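PDB 4MKO: monalysin from Pseudomonas entomophila, which forms pores in host cell membranes as an aerolysin-like beta-barrel toxin, lysing cells and damaging the Drosophila gut during infection. Local coordinates for residues D40-K45 / N92-V97; A154-A159 / S172-Y177; I65-N70 / T130-P135; L75-T80 / F138-V143; S108-G113 / I182-R187. All coordinates share one frame; numbering follows the deposited sequence. Where two conformers were deposited one is given.

Interaction 1 of 5, residues D40-K45 / N92-V97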
# COMPACT_ATOMS: atom_id res chain seq x y z
N ASP A 40 -3.63 12.39 -13.36
CA ASP A 40 -4.76 12.81 -12.56
C ASP A 40 -5.16 11.87 -11.43
O ASP A 40 -5.19 10.65 -11.59
CB ASP A 40 -6.00 13.01 -13.43
CG ASP A 40 -5.99 14.24 -14.32
OD1 ASP A 40 -5.20 15.18 -14.04
OD2 ASP A 40 -6.79 14.28 -15.29
N ILE A 41 -5.54 12.48 -10.29
CA ILE A 41 -6.19 11.84 -9.16
C ILE A 41 -7.26 12.83 -8.73
O ILE A 41 -6.99 14.04 -8.63
CB ILE A 41 -5.25 11.42 -7.99
CG1 ILE A 41 -4.19 10.38 -8.46
CG2 ILE A 41 -6.08 10.86 -6.82
CD1 ILE A 41 -3.41 9.61 -7.30
N TYR A 42 -8.48 12.33 -8.55
CA TYR A 42 -9.62 13.14 -8.14
C TYR A 42 -9.65 13.20 -6.62
O TYR A 42 -9.79 12.18 -5.96
CB TYR A 42 -10.93 12.55 -8.70
CG TYR A 42 -12.13 13.46 -8.49
CD1 TYR A 42 -12.81 13.48 -7.27
CD2 TYR A 42 -12.61 14.28 -9.51
CE1 TYR A 42 -13.91 14.31 -7.07
CE2 TYR A 42 -13.71 15.10 -9.32
CZ TYR A 42 -14.35 15.13 -8.09
OH TYR A 42 -15.44 15.94 -7.90
N ILE A 43 -9.55 14.41 -6.07
CA ILE A 43 -9.59 14.64 -4.63
C ILE A 43 -10.51 15.83 -4.39
O ILE A 43 -10.23 16.92 -4.89
CB ILE A 43 -8.18 14.91 -3.99
CG1 ILE A 43 -7.14 13.82 -4.36
CG2 ILE A 43 -8.30 15.04 -2.45
CD1 ILE A 43 -5.68 14.24 -4.09
N GLY A 44 -11.54 15.61 -3.60
CA GLY A 44 -12.48 16.64 -3.17
C GLY A 44 -13.50 17.02 -4.22
O GLY A 44 -14.58 16.42 -4.28
N LYS A 45 -13.17 18.01 -5.04
CA LYS A 45 -14.09 18.53 -6.06
C LYS A 45 -13.54 18.47 -7.49
O LYS A 45 -14.26 18.85 -8.41
CB LYS A 45 -14.52 19.97 -5.70
CG LYS A 45 -15.35 20.08 -4.43
CD LYS A 45 -15.80 21.52 -4.16
CE LYS A 45 -15.23 22.06 -2.87
NZ LYS A 45 -15.67 23.45 -2.61
N ASN A 92 -11.51 11.45 4.07
CA ASN A 92 -12.64 12.31 4.42
C ASN A 92 -13.32 12.94 3.20
O ASN A 92 -14.49 13.32 3.28
CB ASN A 92 -12.20 13.39 5.41
CG ASN A 92 -11.54 12.85 6.66
OD1 ASN A 92 -12.07 11.97 7.35
ND2 ASN A 92 -10.37 13.38 6.99
N ALA A 93 -12.59 13.06 2.09
CA ALA A 93 -13.08 13.67 0.86
C ALA A 93 -13.41 12.64 -0.20
O ALA A 93 -12.95 11.49 -0.11
CB ALA A 93 -12.04 14.64 0.33
N LYS A 94 -14.16 13.06 -1.24
CA LYS A 94 -14.45 12.21 -2.40
C LYS A 94 -13.07 11.92 -3.03
O LYS A 94 -12.23 12.82 -3.14
CB LYS A 94 -15.38 12.96 -3.37
CG LYS A 94 -15.94 12.11 -4.50
CD LYS A 94 -16.89 12.93 -5.36
CE LYS A 94 -17.19 12.28 -6.69
NZ LYS A 94 -18.07 13.13 -7.53
N TYR A 95 -12.80 10.64 -3.35
CA TYR A 95 -11.48 10.24 -3.86
C TYR A 95 -11.63 9.14 -4.90
O TYR A 95 -12.30 8.14 -4.64
CB TYR A 95 -10.61 9.72 -2.70
CG TYR A 95 -9.17 9.41 -3.08
CD1 TYR A 95 -8.20 10.41 -3.11
CD2 TYR A 95 -8.77 8.11 -3.37
CE1 TYR A 95 -6.88 10.14 -3.47
CE2 TYR A 95 -7.45 7.82 -3.73
CZ TYR A 95 -6.51 8.84 -3.79
OH TYR A 95 -5.21 8.55 -4.15
N SER A 96 -10.96 9.31 -6.05
CA SER A 96 -10.95 8.29 -7.11
C SER A 96 -9.78 8.47 -8.05
O SER A 96 -9.28 9.58 -8.23
CB SER A 96 -12.27 8.28 -7.88
OG SER A 96 -12.44 9.47 -8.62
N VAL A 97 -9.34 7.36 -8.65
CA VAL A 97 -8.25 7.37 -9.63
C VAL A 97 -8.61 6.44 -10.78
O VAL A 97 -9.18 5.36 -10.56
CB VAL A 97 -6.84 7.09 -9.03
CG1 VAL A 97 -6.72 5.69 -8.47
CG2 VAL A 97 -5.74 7.37 -10.06
O HOH W 1 -15.14 15.80 -1.15
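Tyr42 and Ser96 face each other as an antiparallel hydrogen-bonded pair: Tyr42 N gives to Ser96 O at 2.9 Å, and Ser96 N returns a bond to Tyr42 O at 3.1 Å. A third backbone bond, Gly44 N to Lys94 O at 2.9 Å, carries the ladder past the end of strand 40-43, and beyond it one water receives from Lys94 N and gives to Gly44 O. Weaker CA-H...O contacts fill the gaps, Tyr95 CA lying 3.3 Å from Tyr42 O. Apolar contacts gather on the face of Ile41, Ile43 and Tyr95. Ile41 CG2 comes to 3.5 Å from Tyr95 CE1, and Val97 CG2 closes on Ile41 CG1 at 3.7 Å, while Ile43 runs alongside the tyrosine ring and sets CG1 3.8 Å from Tyr95 CD1. The phenol ends in a hydrogen bond to the hydroxyl of Tyr178, and Phe87 meets the ring edge-to-face. On the other face the straight, extended chain of Lys94 runs out beside Tyr42 and crosses its ring obliquely, CD 3.7 Å from Tyr42 CE1. The result is a short antiparallel edge pairing, in which strand 95-96 of the inferred pore-forming region joins strand 29-43 of the large aerolysin-type sheet.

Interaction 2 of 5, residues A154-A159 / S172-Y177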
# COMPACT_ATOMS: atom_id res chain seq x y z
N ALA A 154 -3.25 20.86 -4.76
CA ALA A 154 -4.43 20.40 -4.01
C ALA A 154 -4.49 20.81 -2.54
O ALA A 154 -5.52 20.61 -1.90
CB ALA A 154 -4.54 18.88 -4.13
N GLY A 155 -3.39 21.31 -2.01
CA GLY A 155 -3.23 21.61 -0.58
C GLY A 155 -4.04 22.74 0.02
O GLY A 155 -4.27 22.74 1.23
N ARG A 156 -4.45 23.73 -0.78
CA ARG A 156 -5.26 24.85 -0.25
C ARG A 156 -6.68 24.39 0.04
O ARG A 156 -7.23 24.74 1.08
CB ARG A 156 -5.30 26.04 -1.23
CG ARG A 156 -4.05 26.88 -1.22
CD ARG A 156 -4.35 28.30 -1.69
NE ARG A 156 -3.20 29.18 -1.48
CZ ARG A 156 -2.26 29.41 -2.39
NH1 ARG A 156 -2.31 28.82 -3.58
NH2 ARG A 156 -1.25 30.22 -2.11
N GLN A 157 -7.25 23.57 -0.85
CA GLN A 157 -8.63 23.07 -0.77
C GLN A 157 -8.79 21.74 -0.08
O GLN A 157 -9.89 21.46 0.41
CB GLN A 157 -9.25 23.01 -2.17
CG GLN A 157 -9.38 24.39 -2.82
CD GLN A 157 -9.93 24.30 -4.21
OE1 GLN A 157 -11.07 23.86 -4.43
NE2 GLN A 157 -9.14 24.73 -5.18
N ASN A 158 -7.74 20.92 -0.04
CA ASN A 158 -7.85 19.57 0.51
C ASN A 158 -6.88 19.26 1.65
O ASN A 158 -6.50 18.11 1.80
CB ASN A 158 -7.73 18.53 -0.62
CG ASN A 158 -8.86 18.63 -1.61
OD1 ASN A 158 -10.00 18.31 -1.29
ND2 ASN A 158 -8.59 19.19 -2.78
N ALA A 159 -6.57 20.25 2.52
CA ALA A 159 -5.68 20.04 3.66
C ALA A 159 -6.23 19.05 4.71
O ALA A 159 -5.46 18.53 5.52
CB ALA A 159 -5.34 21.38 4.32
N SER A 172 3.84 30.11 -5.16
CA SER A 172 2.50 30.52 -4.68
C SER A 172 1.44 29.40 -4.72
O SER A 172 0.27 29.61 -4.40
CB SER A 172 2.04 31.76 -5.43
OG SER A 172 2.93 32.82 -5.16
N ARG A 173 1.89 28.18 -5.05
CA ARG A 173 1.07 26.98 -5.13
C ARG A 173 1.26 26.19 -3.82
O ARG A 173 2.32 26.32 -3.20
CB ARG A 173 1.60 26.18 -6.34
CG ARG A 173 1.08 24.80 -6.55
CD ARG A 173 1.80 24.23 -7.75
NE ARG A 173 2.70 23.15 -7.37
CZ ARG A 173 3.62 22.64 -8.16
NH1 ARG A 173 3.81 23.12 -9.38
NH2 ARG A 173 4.38 21.63 -7.74
N VAL A 174 0.26 25.37 -3.44
CA VAL A 174 0.31 24.51 -2.23
C VAL A 174 0.05 23.04 -2.66
O VAL A 174 -1.04 22.70 -3.12
CB VAL A 174 -0.66 24.95 -1.10
CG1 VAL A 174 -0.50 24.07 0.14
CG2 VAL A 174 -0.43 26.42 -0.73
N ASP A 175 1.07 22.20 -2.51
CA ASP A 175 1.00 20.77 -2.87
C ASP A 175 0.49 19.93 -1.71
O ASP A 175 0.66 20.33 -0.55
CB ASP A 175 2.39 20.29 -3.33
CG ASP A 175 2.81 20.81 -4.69
OD1 ASP A 175 2.01 21.53 -5.32
OD2 ASP A 175 3.93 20.50 -5.12
N LEU A 176 -0.15 18.79 -2.01
CA LEU A 176 -0.70 17.91 -0.98
C LEU A 176 -0.02 16.54 -1.04
O LEU A 176 -0.11 15.84 -2.05
CB LEU A 176 -2.23 17.78 -1.13
CG LEU A 176 -2.95 16.94 -0.07
CD1 LEU A 176 -2.86 17.58 1.33
CD2 LEU A 176 -4.42 16.73 -0.44
N TYR A 177 0.64 16.15 0.06
CA TYR A 177 1.34 14.88 0.16
C TYR A 177 0.54 13.97 1.05
O TYR A 177 0.15 14.36 2.15
CB TYR A 177 2.74 15.06 0.78
CG TYR A 177 3.73 15.72 -0.15
CD1 TYR A 177 3.71 17.09 -0.38
CD2 TYR A 177 4.71 14.96 -0.80
CE1 TYR A 177 4.61 17.70 -1.25
CE2 TYR A 177 5.63 15.56 -1.66
CZ TYR A 177 5.58 16.93 -1.88
OH TYR A 177 6.50 17.52 -2.70
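Gly155, without a side chain, lies directly on strand 173-177, its CA 3.7 Å from Val174 CG1, and its N gives a 2.9 Å hydrogen bond to Val174 O from well above the carbonyl plane. Next to it, in the buried part, Leu176 lays CB 3.9 Å from Ala154 CB and carries CD2 to 3.4 Å from Asn158 O. The other end is exposed and held by one side chain. Arg156 is extended from CG to NE and reaches back along the strand, where NH1 and NH2 both bind Ser172 O at 2.8 Å, end-on and close to the guanidinium plane. Val174 CG2 lies over one face of that group, 3.9 Å above its centre. On the side of the strand turned from the loop, Arg173 grips Asp175 side-on in a salt bridge. Asn158 N to Ala154 O closes one turn of the loop, which connects strands 136-151 and 165-170 and folds back over the start of strand 173-191, the antiparallel partner of both.

Interaction 3 of 5, residues I65-N70 / T130-P135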
# COMPACT_ATOMS: atom_id res chain seq x y z
N ILE A 65 -7.11 -18.74 12.99
CA ILE A 65 -7.89 -19.98 13.08
C ILE A 65 -7.07 -21.06 13.77
O ILE A 65 -5.88 -21.21 13.48
CB ILE A 65 -8.40 -20.45 11.67
CG1 ILE A 65 -9.39 -21.64 11.79
CG2 ILE A 65 -7.25 -20.81 10.72
CD1 ILE A 65 -10.81 -21.28 11.79
N SER A 66 -7.74 -21.83 14.67
CA SER A 66 -7.12 -22.96 15.36
C SER A 66 -7.80 -24.22 14.85
O SER A 66 -9.02 -24.24 14.75
CB SER A 66 -7.28 -22.85 16.87
OG SER A 66 -6.49 -21.77 17.35
N ILE A 67 -7.01 -25.23 14.45
CA ILE A 67 -7.54 -26.48 13.88
C ILE A 67 -7.07 -27.66 14.71
O ILE A 67 -5.87 -27.78 14.98
CB ILE A 67 -7.17 -26.63 12.38
CG1 ILE A 67 -7.51 -25.36 11.58
CG2 ILE A 67 -7.84 -27.87 11.76
CD1 ILE A 67 -6.90 -25.32 10.14
N PRO A 68 -7.99 -28.56 15.13
CA PRO A 68 -7.56 -29.70 15.96
C PRO A 68 -6.76 -30.74 15.19
O PRO A 68 -6.77 -30.78 13.95
CB PRO A 68 -8.89 -30.33 16.45
CG PRO A 68 -9.98 -29.44 16.01
CD PRO A 68 -9.45 -28.55 14.92
N GLN A 69 -6.11 -31.62 15.96
CA GLN A 69 -5.35 -32.76 15.47
C GLN A 69 -6.32 -33.64 14.66
O GLN A 69 -7.50 -33.75 15.02
CB GLN A 69 -4.79 -33.54 16.68
CG GLN A 69 -4.02 -34.84 16.37
CD GLN A 69 -2.68 -34.60 15.71
OE1 GLN A 69 -1.72 -34.14 16.35
NE2 GLN A 69 -2.58 -34.93 14.43
N ASN A 70 -5.82 -34.23 13.54
CA ASN A 70 -6.58 -35.14 12.67
C ASN A 70 -7.74 -34.47 11.93
O ASN A 70 -8.62 -35.17 11.42
CB ASN A 70 -7.06 -36.38 13.46
CG ASN A 70 -5.93 -37.12 14.13
OD1 ASN A 70 -4.84 -37.27 13.58
ND2 ASN A 70 -6.17 -37.62 15.34
N THR A 130 -8.34 -22.12 1.31
CA THR A 130 -7.11 -22.90 1.46
C THR A 130 -7.44 -24.17 2.25
O THR A 130 -8.03 -24.08 3.34
CB THR A 130 -5.97 -22.09 2.12
OG1 THR A 130 -5.71 -20.93 1.33
CG2 THR A 130 -4.67 -22.90 2.23
N GLU A 131 -7.06 -25.34 1.72
CA GLU A 131 -7.25 -26.59 2.45
C GLU A 131 -6.15 -26.61 3.50
O GLU A 131 -4.98 -26.40 3.16
CB GLU A 131 -7.17 -27.82 1.52
CG GLU A 131 -7.58 -29.09 2.25
CD GLU A 131 -7.55 -30.36 1.42
OE1 GLU A 131 -8.64 -30.93 1.18
OE2 GLU A 131 -6.44 -30.80 1.04
N MET A 132 -6.53 -26.72 4.77
CA MET A 132 -5.58 -26.68 5.87
C MET A 132 -5.82 -27.86 6.80
O MET A 132 -6.94 -28.37 6.89
CB MET A 132 -5.75 -25.36 6.66
CG MET A 132 -5.39 -24.11 5.87
SD MET A 132 -5.82 -22.64 6.81
CE MET A 132 -4.56 -22.69 8.08
N LYS A 133 -4.77 -28.26 7.52
CA LYS A 133 -4.79 -29.38 8.45
C LYS A 133 -4.24 -28.97 9.81
O LYS A 133 -3.26 -28.21 9.90
CB LYS A 133 -3.93 -30.53 7.87
CG LYS A 133 -4.07 -31.86 8.60
CD LYS A 133 -3.21 -32.95 7.95
CE LYS A 133 -3.33 -34.27 8.67
NZ LYS A 133 -2.68 -35.37 7.92
N GLY A 134 -4.86 -29.49 10.87
CA GLY A 134 -4.38 -29.25 12.22
C GLY A 134 -3.31 -30.27 12.57
O GLY A 134 -2.95 -31.12 11.74
N PRO A 135 -2.75 -30.23 13.80
CA PRO A 135 -3.05 -29.28 14.88
C PRO A 135 -2.34 -27.95 14.66
O PRO A 135 -1.30 -27.89 13.99
CB PRO A 135 -2.53 -30.01 16.12
CG PRO A 135 -1.36 -30.81 15.62
CD PRO A 135 -1.70 -31.19 14.19
O HOH W 2 -3.51 -33.78 12.00
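Ile67 O is a carbonyl met by two CA-H groups: Pro135 CA lies 3.2 Å from Ile67 O, with 153° at the hydrogen, and Gly134 CA faces the same Ile67 O at 3.5 Å. From the next peptide, Pro68 O meets Gly134 CA at 3.3 Å. No direct N-H...O bond joins the segments. A single water does so instead, taking a hydrogen bond from Asn70 N at 2.8 Å and giving one to Gly134 O at 2.7 Å. Gly134, with no side chain, lies directly against the two carbonyls. The peptide before Pro135 is cis, and the proline ring lies alongside the end of Gln69, whose OE1 is 3.4 Å from Pro135 CG. A bend at chi2 (70°) brings the Gln69 amide alongside the ring. Deeper in, Ile67 crosses Met132 at about a right angle, with CD1 3.7 Å from Met132 CB, and CG2 rests by Gly134 N. Met132 also touches Leu75 and Ile189, and backbone bonds tie Ile67 to Gly136 and Gly134 to Val71. Here two strand-to-strand connections lie side by side, from strand 46-67 toward strand 72-81 and from strand 124-133 toward strand 136-151, at the two ends of the inferred pore-forming region of this aerolysin-like fold.

Interaction 4 of 5, residues L75-T80 / F138-V143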
# COMPACT_ATOMS: atom_id res chain seq x y z
N LEU A 75 -10.78 -24.00 4.49
CA LEU A 75 -11.09 -22.75 5.15
C LEU A 75 -11.45 -21.66 4.15
O LEU A 75 -10.69 -21.44 3.22
CB LEU A 75 -9.89 -22.31 6.02
CG LEU A 75 -10.16 -21.18 7.00
CD1 LEU A 75 -10.96 -21.68 8.22
CD2 LEU A 75 -8.88 -20.58 7.49
N SER A 76 -12.58 -20.97 4.37
CA SER A 76 -13.03 -19.84 3.55
C SER A 76 -12.79 -18.57 4.36
O SER A 76 -13.11 -18.52 5.56
CB SER A 76 -14.52 -19.94 3.24
OG SER A 76 -14.77 -20.86 2.19
N TYR A 77 -12.24 -17.54 3.72
CA TYR A 77 -11.96 -16.27 4.41
C TYR A 77 -12.11 -15.15 3.41
O TYR A 77 -12.05 -15.40 2.20
CB TYR A 77 -10.56 -16.26 5.07
CG TYR A 77 -9.47 -16.80 4.17
CD1 TYR A 77 -8.80 -15.96 3.27
CD2 TYR A 77 -9.16 -18.15 4.15
CE1 TYR A 77 -7.81 -16.46 2.42
CE2 TYR A 77 -8.20 -18.67 3.27
CZ TYR A 77 -7.53 -17.82 2.41
OH TYR A 77 -6.58 -18.35 1.56
N GLN A 78 -12.31 -13.93 3.90
CA GLN A 78 -12.51 -12.80 3.03
C GLN A 78 -11.23 -12.02 2.77
O GLN A 78 -10.59 -11.57 3.71
CB GLN A 78 -13.59 -11.85 3.60
CG GLN A 78 -15.00 -12.45 3.70
CD GLN A 78 -15.51 -12.95 2.37
OE1 GLN A 78 -15.77 -12.17 1.45
NE2 GLN A 78 -15.59 -14.27 2.21
N LEU A 79 -10.89 -11.87 1.49
CA LEU A 79 -9.79 -11.00 1.08
C LEU A 79 -10.45 -9.81 0.39
O LEU A 79 -11.67 -9.82 0.19
CB LEU A 79 -8.81 -11.72 0.13
CG LEU A 79 -8.05 -12.94 0.68
CD1 LEU A 79 -7.11 -13.50 -0.37
CD2 LEU A 79 -7.25 -12.61 1.95
N THR A 80 -9.67 -8.78 0.04
CA THR A 80 -10.23 -7.63 -0.68
C THR A 80 -9.38 -7.27 -1.88
O THR A 80 -8.19 -7.62 -1.96
CB THR A 80 -10.42 -6.42 0.26
OG1 THR A 80 -9.14 -5.96 0.70
CG2 THR A 80 -11.33 -6.70 1.46
N PHE A 138 -3.12 -20.62 13.36
CA PHE A 138 -2.57 -19.95 12.18
C PHE A 138 -3.19 -18.58 11.98
O PHE A 138 -4.38 -18.38 12.27
CB PHE A 138 -2.80 -20.81 10.91
CG PHE A 138 -2.43 -22.26 11.11
CD1 PHE A 138 -1.11 -22.67 11.05
CD2 PHE A 138 -3.40 -23.20 11.45
CE1 PHE A 138 -0.76 -24.01 11.28
CE2 PHE A 138 -3.05 -24.54 11.66
CZ PHE A 138 -1.73 -24.94 11.57
N VAL A 139 -2.39 -17.65 11.48
CA VAL A 139 -2.81 -16.28 11.20
C VAL A 139 -2.68 -16.07 9.71
O VAL A 139 -1.68 -16.46 9.11
CB VAL A 139 -2.02 -15.20 12.00
CG1 VAL A 139 -2.70 -13.84 11.87
CG2 VAL A 139 -1.88 -15.59 13.48
N ILE A 140 -3.71 -15.47 9.12
CA ILE A 140 -3.78 -15.16 7.70
C ILE A 140 -3.63 -13.66 7.54
O ILE A 140 -4.30 -12.90 8.23
CB ILE A 140 -5.10 -15.66 7.10
CG1 ILE A 140 -5.28 -17.17 7.39
CG2 ILE A 140 -5.16 -15.34 5.59
CD1 ILE A 140 -6.64 -17.75 6.95
N TYR A 141 -2.79 -13.26 6.57
CA TYR A 141 -2.58 -11.84 6.25
C TYR A 141 -2.71 -11.65 4.75
O TYR A 141 -2.50 -12.61 4.00
CB TYR A 141 -1.16 -11.39 6.64
CG TYR A 141 -0.74 -11.71 8.05
CD1 TYR A 141 -0.97 -10.81 9.09
CD2 TYR A 141 -0.07 -12.90 8.34
CE1 TYR A 141 -0.55 -11.10 10.39
CE2 TYR A 141 0.35 -13.19 9.64
CZ TYR A 141 0.14 -12.28 10.65
OH TYR A 141 0.56 -12.58 11.93
N GLN A 142 -3.00 -10.42 4.30
CA GLN A 142 -3.02 -10.09 2.86
C GLN A 142 -2.00 -8.97 2.61
O GLN A 142 -1.90 -8.04 3.42
CB GLN A 142 -4.41 -9.65 2.39
CG GLN A 142 -4.49 -9.47 0.86
CD GLN A 142 -5.87 -9.22 0.31
OE1 GLN A 142 -6.86 -9.06 1.04
NE2 GLN A 142 -5.96 -9.19 -1.01
N VAL A 143 -1.30 -9.05 1.48
CA VAL A 143 -0.31 -8.04 1.09
C VAL A 143 -1.01 -6.75 0.72
O VAL A 143 -1.93 -6.73 -0.12
CB VAL A 143 0.60 -8.53 -0.07
CG1 VAL A 143 1.50 -7.40 -0.59
CG2 VAL A 143 1.43 -9.76 0.34
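Gln142 spans the gap to Thr80 with its side chain extended, CG standing anti to the backbone N (chi1 -173°). Its CB passes Leu79 CD2 at 4.1 Å, and CD lies close to both Leu79 CB and the Thr80 backbone. At the tip OE1 receives Thr80 N at 3.0 Å, in the carbonyl plane and on a lone pair, with 169° at the hydrogen; OE1 is also 3.4 Å from Leu79 CB. Gln142 NE2 gives to Thr80 O at 2.9 Å. It also gives to Gln184 O, so the buried amide pairs with both backbone polar groups of Thr80 and its rotation is fixed. Two residues earlier, Ile140 CD1 sits over one face of the Tyr77 ring, 4.1 Å from its centroid, and meets Leu75 CD2 tip to tip at 3.6 Å. The Tyr77 hydroxyl bonds to Thr130 and Arg187. Segments 75-80 and 138-143 run nearly parallel, 16° apart, with axes 8.4 Å apart at closest approach, yet belong to different sheets: strand 72-81 pairs with strand 124-133, and strand 136-151 lies between strands 46-67 and 173-191.

Interaction 5 of 5, residues S108-G113 / I182-R187. With ACT (acetate ion), chain J.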
# COMPACT_ATOMS: atom_id res chain seq x y z
N SER A 108 7.37 -0.54 -11.96
CA SER A 108 8.03 -0.95 -10.70
C SER A 108 8.13 -2.47 -10.57
O SER A 108 8.55 -2.97 -9.52
CB SER A 108 7.26 -0.39 -9.50
OG SER A 108 7.23 1.03 -9.54
N GLU A 109 7.73 -3.21 -11.63
CA GLU A 109 7.77 -4.69 -11.69
C GLU A 109 6.88 -5.33 -10.62
O GLU A 109 7.20 -6.36 -10.03
CB GLU A 109 9.23 -5.20 -11.63
CG GLU A 109 10.08 -4.76 -12.81
CD GLU A 109 11.58 -4.83 -12.59
OE1 GLU A 109 12.07 -5.85 -12.06
OE2 GLU A 109 12.28 -3.86 -12.98
N ILE A 110 5.73 -4.69 -10.38
CA ILE A 110 4.72 -5.16 -9.44
C ILE A 110 3.45 -5.39 -10.23
O ILE A 110 3.13 -4.61 -11.12
CB ILE A 110 4.51 -4.13 -8.30
CG1 ILE A 110 5.75 -4.08 -7.38
CG2 ILE A 110 3.20 -4.38 -7.50
CD1 ILE A 110 5.83 -2.82 -6.53
N SER A 111 2.73 -6.46 -9.90
CA SER A 111 1.43 -6.77 -10.49
C SER A 111 0.46 -6.96 -9.34
O SER A 111 0.78 -7.67 -8.39
CB SER A 111 1.51 -8.04 -11.35
OG SER A 111 0.21 -8.40 -11.79
N THR A 112 -0.75 -6.34 -9.41
CA THR A 112 -1.73 -6.50 -8.35
C THR A 112 -2.36 -7.89 -8.34
O THR A 112 -2.75 -8.36 -7.29
CB THR A 112 -2.87 -5.45 -8.45
OG1 THR A 112 -3.64 -5.75 -9.61
CG2 THR A 112 -2.34 -4.01 -8.53
N GLY A 113 -2.49 -8.50 -9.51
CA GLY A 113 -3.13 -9.81 -9.63
C GLY A 113 -4.63 -9.67 -9.79
O GLY A 113 -5.34 -10.68 -9.88
N ILE A 182 -3.63 -0.11 -1.63
CA ILE A 182 -4.44 -1.07 -2.38
C ILE A 182 -3.94 -2.46 -1.98
O ILE A 182 -2.84 -2.58 -1.42
CB ILE A 182 -4.38 -0.85 -3.93
CG1 ILE A 182 -2.99 -1.22 -4.54
CG2 ILE A 182 -4.81 0.60 -4.33
CD1 ILE A 182 -2.86 -1.19 -6.06
N THR A 183 -4.71 -3.51 -2.28
CA THR A 183 -4.23 -4.86 -1.99
C THR A 183 -3.69 -5.52 -3.23
O THR A 183 -4.00 -5.12 -4.36
CB THR A 183 -5.37 -5.75 -1.46
OG1 THR A 183 -6.53 -5.53 -2.27
CG2 THR A 183 -5.66 -5.53 0.02
N GLN A 184 -2.89 -6.57 -3.01
CA GLN A 184 -2.36 -7.46 -4.04
C GLN A 184 -3.05 -8.81 -3.82
O GLN A 184 -3.41 -9.13 -2.69
CB GLN A 184 -0.83 -7.63 -3.87
CG GLN A 184 -0.15 -8.34 -5.02
CD GLN A 184 1.35 -8.37 -4.85
OE1 GLN A 184 1.88 -8.67 -3.77
NE2 GLN A 184 2.06 -8.10 -5.92
N ARG A 185 -3.20 -9.61 -4.89
CA ARG A 185 -3.81 -10.95 -4.81
C ARG A 185 -2.76 -11.93 -4.25
O ARG A 185 -2.32 -12.87 -4.94
CB ARG A 185 -4.34 -11.38 -6.19
CG ARG A 185 -5.28 -12.58 -6.07
CD ARG A 185 -6.16 -12.80 -7.29
NE ARG A 185 -5.39 -12.98 -8.51
CZ ARG A 185 -5.02 -14.15 -9.00
NH1 ARG A 185 -5.31 -15.27 -8.36
NH2 ARG A 185 -4.33 -14.21 -10.14
N LYS A 186 -2.37 -11.69 -2.99
CA LYS A 186 -1.36 -12.47 -2.29
C LYS A 186 -1.70 -12.49 -0.80
O LYS A 186 -1.98 -11.45 -0.20
CB LYS A 186 0.00 -11.81 -2.53
CG LYS A 186 1.20 -12.66 -2.22
CD LYS A 186 2.48 -12.05 -2.79
CE LYS A 186 2.59 -12.19 -4.29
NZ LYS A 186 3.91 -11.71 -4.78
N ARG A 187 -1.69 -13.68 -0.23
CA ARG A 187 -1.98 -13.86 1.19
C ARG A 187 -0.96 -14.82 1.79
O ARG A 187 -0.48 -15.73 1.11
CB ARG A 187 -3.43 -14.34 1.41
CG ARG A 187 -3.71 -15.78 0.95
CD ARG A 187 -3.50 -16.81 2.05
NE ARG A 187 -3.68 -18.17 1.55
CZ ARG A 187 -2.73 -18.93 0.99
NH1 ARG A 187 -1.50 -18.45 0.82
NH2 ARG A 187 -3.01 -20.16 0.58
C ACT J . 3.43 -11.99 -8.63
O ACT J . 3.87 -11.62 -7.53
OXT ACT J . 3.36 -11.26 -9.66
CH3 ACT J . 2.93 -13.43 -8.73
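Arg185 N bonds to Thr112 O at 2.7 Å, where an inverse gamma turn centred on Arg185 makes a corner in the long strand 173-191 and the loop after helix 103-107 docks against it. Three hydrogen bonds hold the loop, and two of them come from side chains. Gln184 NE2 gives to Ser111 O at 2.8 Å, with 172° at the hydrogen and the acceptor in the amide plane; Arg185 NE gives to Gly113 O. Three successive loop carbonyls, 111 to 113, are thus each taken by the strand, and Gln184 NE2 has a second acceptor in Asp13. The remaining contacts are apolar or CA-H...O. Thr112 CG2 meets Ile182 CD1 at 3.8 Å, the two side chains crossing at about a right angle, Ile110 CG2 lies beside the Gln184 amide, and Gln184 CA comes to 3.4 Å from Thr112 O. Gly113, lacking a side chain, packs against Arg185 CB, and the Thr112 hydroxyl is bound by Ser119. Beside the contact, Lys186 pairs with Asp17, and in one of its two conformers NZ gives a hydrogen bond to an acetate, likely a crystallisation additive. A bend at chi3 (58°) turns the arginine back until Arg185 NE stands 2.7 Å from Gly113 O, the oxygen lying at the edge of the guanidinium.

How the interactions relate
From the N terminus, strand 29-43 opens interaction 1, which closes on 92-97 only after strand 46-67 has opened interaction 3 and strand 72-81 interaction 4; interaction 1 therefore crosses both. Interactions 3 and 4 cross each other too, closing at 130-135 and 138-143, and touch through Thr130 and Tyr77. Interaction 5 opens at 108-113, after interaction 1 has closed, crosses 3 and 4, and closes at 182-187, with interaction 2 lying entirely within its span. Arg187 links interactions 3, 4 and 5 near the sheet of strands 72-81 and 124-133. Interactions 1 and 2 touch at Asn158, on the far side of the chain's centre from interaction 3, about 44 and 51 Å from it between centres.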